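Local coordinates for DNA repair protein RecO (Deinococcus radiodurans, PDB 1U5K) that probably takes part in DNA repair and in homologous recombination by the RecF pathway, at residues Ala96-Ala101 with Lys139-Ala144. Residues are numbered along the deposited sequence; the frame is centred on the assembly and turned at random.
Sequences AEFADA and KLLGLA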
ATOM      1  N   ALA A  96       4.671  12.415   3.694  1.00 19.72           N
ATOM      2  CA  ALA A  96       3.980  11.974   4.896  1.00 20.63           C
ATOM      3  C   ALA A  96       4.154  10.472   5.143  1.00 19.97           C
ATOM      4  O   ALA A  96       4.576  10.063   6.227  1.00 18.66           O
ATOM      5  CB  ALA A  96       2.530  12.368   4.866  1.00 20.74           C
ATOM      6  N   GLU A  97       3.852   9.665   4.130  1.00 19.62           N
ATOM      7  CA  GLU A  97       3.912   8.209   4.265  1.00 20.30           C
ATOM      8  C   GLU A  97       5.372   7.740   4.323  1.00 20.61           C
ATOM      9  O   GLU A  97       5.732   6.825   5.058  1.00 19.29           O
ATOM     10  CB  GLU A  97       3.105   7.530   3.151  1.00 20.33           C
ATOM     11  CG  GLU A  97       1.599   7.737   3.265  1.00 20.02           C
ATOM     12  CD  GLU A  97       0.963   6.963   4.416  1.00 24.79           C
ATOM     13  OE1 GLU A  97       1.617   6.110   5.063  1.00 23.26           O
ATOM     14  OE2 GLU A  97      -0.235   7.190   4.669  1.00 25.58           O
ATOM     15  N   PHE A  98       6.261   8.440   3.624  1.00 21.57           N
ATOM     16  CA  PHE A  98       7.670   8.090   3.636  1.00 21.35           C
ATOM     17  C   PHE A  98       8.244   8.340   5.023  1.00 21.45           C
ATOM     18  O   PHE A  98       8.922   7.475   5.587  1.00 19.27           O
ATOM     19  CB  PHE A  98       8.456   8.913   2.608  1.00 21.65           C
ATOM     20  CG  PHE A  98       9.943   8.746   2.712  1.00 20.72           C
ATOM     21  CD1 PHE A  98      10.584   7.632   2.191  1.00 19.19           C
ATOM     22  CD2 PHE A  98      10.703   9.714   3.344  1.00 21.07           C
ATOM     23  CE1 PHE A  98      11.983   7.502   2.296  1.00 17.70           C
ATOM     24  CE2 PHE A  98      12.083   9.595   3.427  1.00 22.45           C
ATOM     25  CZ  PHE A  98      12.715   8.475   2.928  1.00 22.44           C
ATOM     26  N   ALA A  99       7.957   9.511   5.580  1.00 21.28           N
ATOM     27  CA  ALA A  99       8.486   9.818   6.909  1.00 22.46           C
ATOM     28  C   ALA A  99       8.003   8.829   7.977  1.00 23.34           C
ATOM     29  O   ALA A  99       8.778   8.371   8.821  1.00 23.51           O
ATOM     30  CB  ALA A  99       8.166  11.243   7.311  1.00 22.79           C
ATOM     31  N   ASP A 100       6.735   8.447   7.886  1.00 23.43           N
ATOM     32  CA  ASP A 100       6.142   7.530   8.854  1.00 24.12           C
ATOM     33  C   ASP A 100       6.783   6.159   8.757  1.00 23.42           C
ATOM     34  O   ASP A 100       6.918   5.478   9.763  1.00 24.45           O
ATOM     35  CB  ASP A 100       4.646   7.361   8.624  1.00 24.60           C
ATOM     36  CG  ASP A 100       3.951   6.686   9.795  1.00 26.21           C
ATOM     37  OD1 ASP A 100       4.245   6.945  10.977  1.00 28.79           O
ATOM     38  OD2 ASP A 100       3.088   5.824   9.596  1.00 29.24           O
ATOM     39  N   ALA A 101       7.159   5.780   7.540  1.00 22.89           N
ATOM     40  CA  ALA A 101       7.744   4.486   7.273  1.00 22.95           C
ATOM     41  C   ALA A 101       9.204   4.459   7.684  1.00 23.67           C
ATOM     42  O   ALA A 101       9.708   3.417   8.104  1.00 22.47           O
ATOM     43  CB  ALA A 101       7.594   4.174   5.814  1.00 23.07           C
ATOM     44  N   LYS A 139      17.607  13.703   2.636  1.00 23.27           N
ATOM     45  CA  LYS A 139      18.034  14.380   3.844  1.00 24.36           C
ATOM     46  C   LYS A 139      17.533  13.721   5.115  1.00 24.03           C
ATOM     47  O   LYS A 139      18.274  13.616   6.085  1.00 22.50           O
ATOM     48  CB  LYS A 139      17.652  15.861   3.846  1.00 24.80           C
ATOM     49  CG  LYS A 139      18.409  16.667   4.878  1.00 26.73           C
ATOM     50  CD  LYS A 139      19.780  17.151   4.422  1.00 28.47           C
ATOM     51  CE  LYS A 139      20.479  17.900   5.551  1.00 27.56           C
ATOM     52  NZ  LYS A 139      21.944  17.975   5.387  1.00 33.25           N
ATOM     53  N   LEU A 140      16.284  13.265   5.110  1.00 23.87           N
ATOM     54  CA  LEU A 140      15.736  12.598   6.280  1.00 23.09           C
ATOM     55  C   LEU A 140      16.471  11.293   6.590  1.00 22.94           C
ATOM     56  O   LEU A 140      16.465  10.861   7.730  1.00 22.31           O
ATOM     57  CB  LEU A 140      14.240  12.325   6.131  1.00 23.17           C
ATOM     58  CG  LEU A 140      13.303  13.524   6.211  1.00 23.89           C
ATOM     59  CD1 LEU A 140      11.959  13.338   5.495  1.00 26.55           C
ATOM     60  CD2 LEU A 140      13.115  13.967   7.649  1.00 28.04           C
ATOM     61  N   LEU A 141      17.078  10.630   5.610  1.00 23.34           N
ATOM     62  CA  LEU A 141      17.905   9.467   5.898  1.00 22.81           C
ATOM     63  C   LEU A 141      18.977   9.709   6.955  1.00 24.67           C
ATOM     64  O   LEU A 141      19.290   8.812   7.747  1.00 26.52           O
ATOM     65  CB  LEU A 141      18.570   8.921   4.634  1.00 23.24           C
ATOM     66  CG  LEU A 141      17.699   8.572   3.423  1.00 22.36           C
ATOM     67  CD1 LEU A 141      18.544   8.167   2.220  1.00 23.62           C
ATOM     68  CD2 LEU A 141      16.798   7.434   3.815  1.00 21.56           C
ATOM     69  N   GLY A 142      19.551  10.908   6.961  1.00 25.41           N
ATOM     70  CA  GLY A 142      20.542  11.283   7.951  1.00 26.74           C
ATOM     71  C   GLY A 142      20.041  11.408   9.374  1.00 27.60           C
ATOM     72  O   GLY A 142      20.856  11.442  10.294  1.00 27.71           O
ATOM     73  N   LEU A 143      18.729  11.493   9.580  1.00 27.89           N
ATOM     74  CA  LEU A 143      18.208  11.656  10.925  1.00 29.11           C
ATOM     75  C   LEU A 143      17.592  10.384  11.495  1.00 29.32           C
ATOM     76  O   LEU A 143      17.169  10.334  12.642  1.00 28.54           O
ATOM     77  CB  LEU A 143      17.163  12.760  10.932  1.00 29.73           C
ATOM     78  CG  LEU A 143      17.638  14.129  10.462  1.00 34.64           C
ATOM     79  CD1 LEU A 143      16.449  15.073  10.344  1.00 34.46           C
ATOM     80  CD2 LEU A 143      18.687  14.682  11.396  1.00 40.66           C
ATOM     81  N   ALA A 144      17.562   9.337  10.682  1.00 29.22           N
ATOM     82  CA  ALA A 144      16.814   8.143  11.004  1.00 29.30           C
ATOM     83  C   ALA A 144      17.807   7.054  11.378  1.00 29.63           C
ATOM     84  O   ALA A 144      19.009   7.312  11.451  1.00 30.81           O
ATOM     85  CB  ALA A 144      15.932   7.781   9.805  1.00 28.10           C
TER
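Phe98 reaches out from helix 86-102 toward Leu140 and Leu141 of segment 139-144, which lies on helix 129-141, in an apolar helix-helix contact within the helical part of RecO. The two segments run in roughly the same direction, as expected for the first and third helices of an up-down-up succession whose second member is helix 110-125. They are joined by side chains alone, and the phenyl ring makes both of the closest contacts, one to each leucine. With CG anti to the backbone N (chi1 171°), the ring extends away from its own helix and presents its rim, not its faces, to the two leucines. Leu140 CD1 lies beside this rim near the ring plane, 4.3 Å from Phe98 CE2. Leu140 CB adds a second, similarly loose approach, at 4.4 Å from the same Phe98 CE2. The other methyl, Leu140 CD2, stands farther off, so the touching branch is clearly CD1. On the Leu140 side, Ala99 makes a more distant approach, its CB being 4.7 Å from Leu140 CD1.

Further packing encloses this buried contact. Leu218 and Val222 of helix 211-225 touch both Phe98 and Leu141, while Trp232 meets the Phe98 ring edge-to-face; Leu115 of helix 110-125 covers Leu140. On helix 86-102, Glu97 and Asp100 instead form salt bridges to Arg14 of the N-terminal domain, which belongs to the OB clan. Leu141 points its CB past the opposite segment, but chi1 of -54° swings CG toward the ring and chi2 of 175° sends CD1 away, leaving Leu141 CD2 just beyond the ring tip, 4.3 Å from Phe98 CZ.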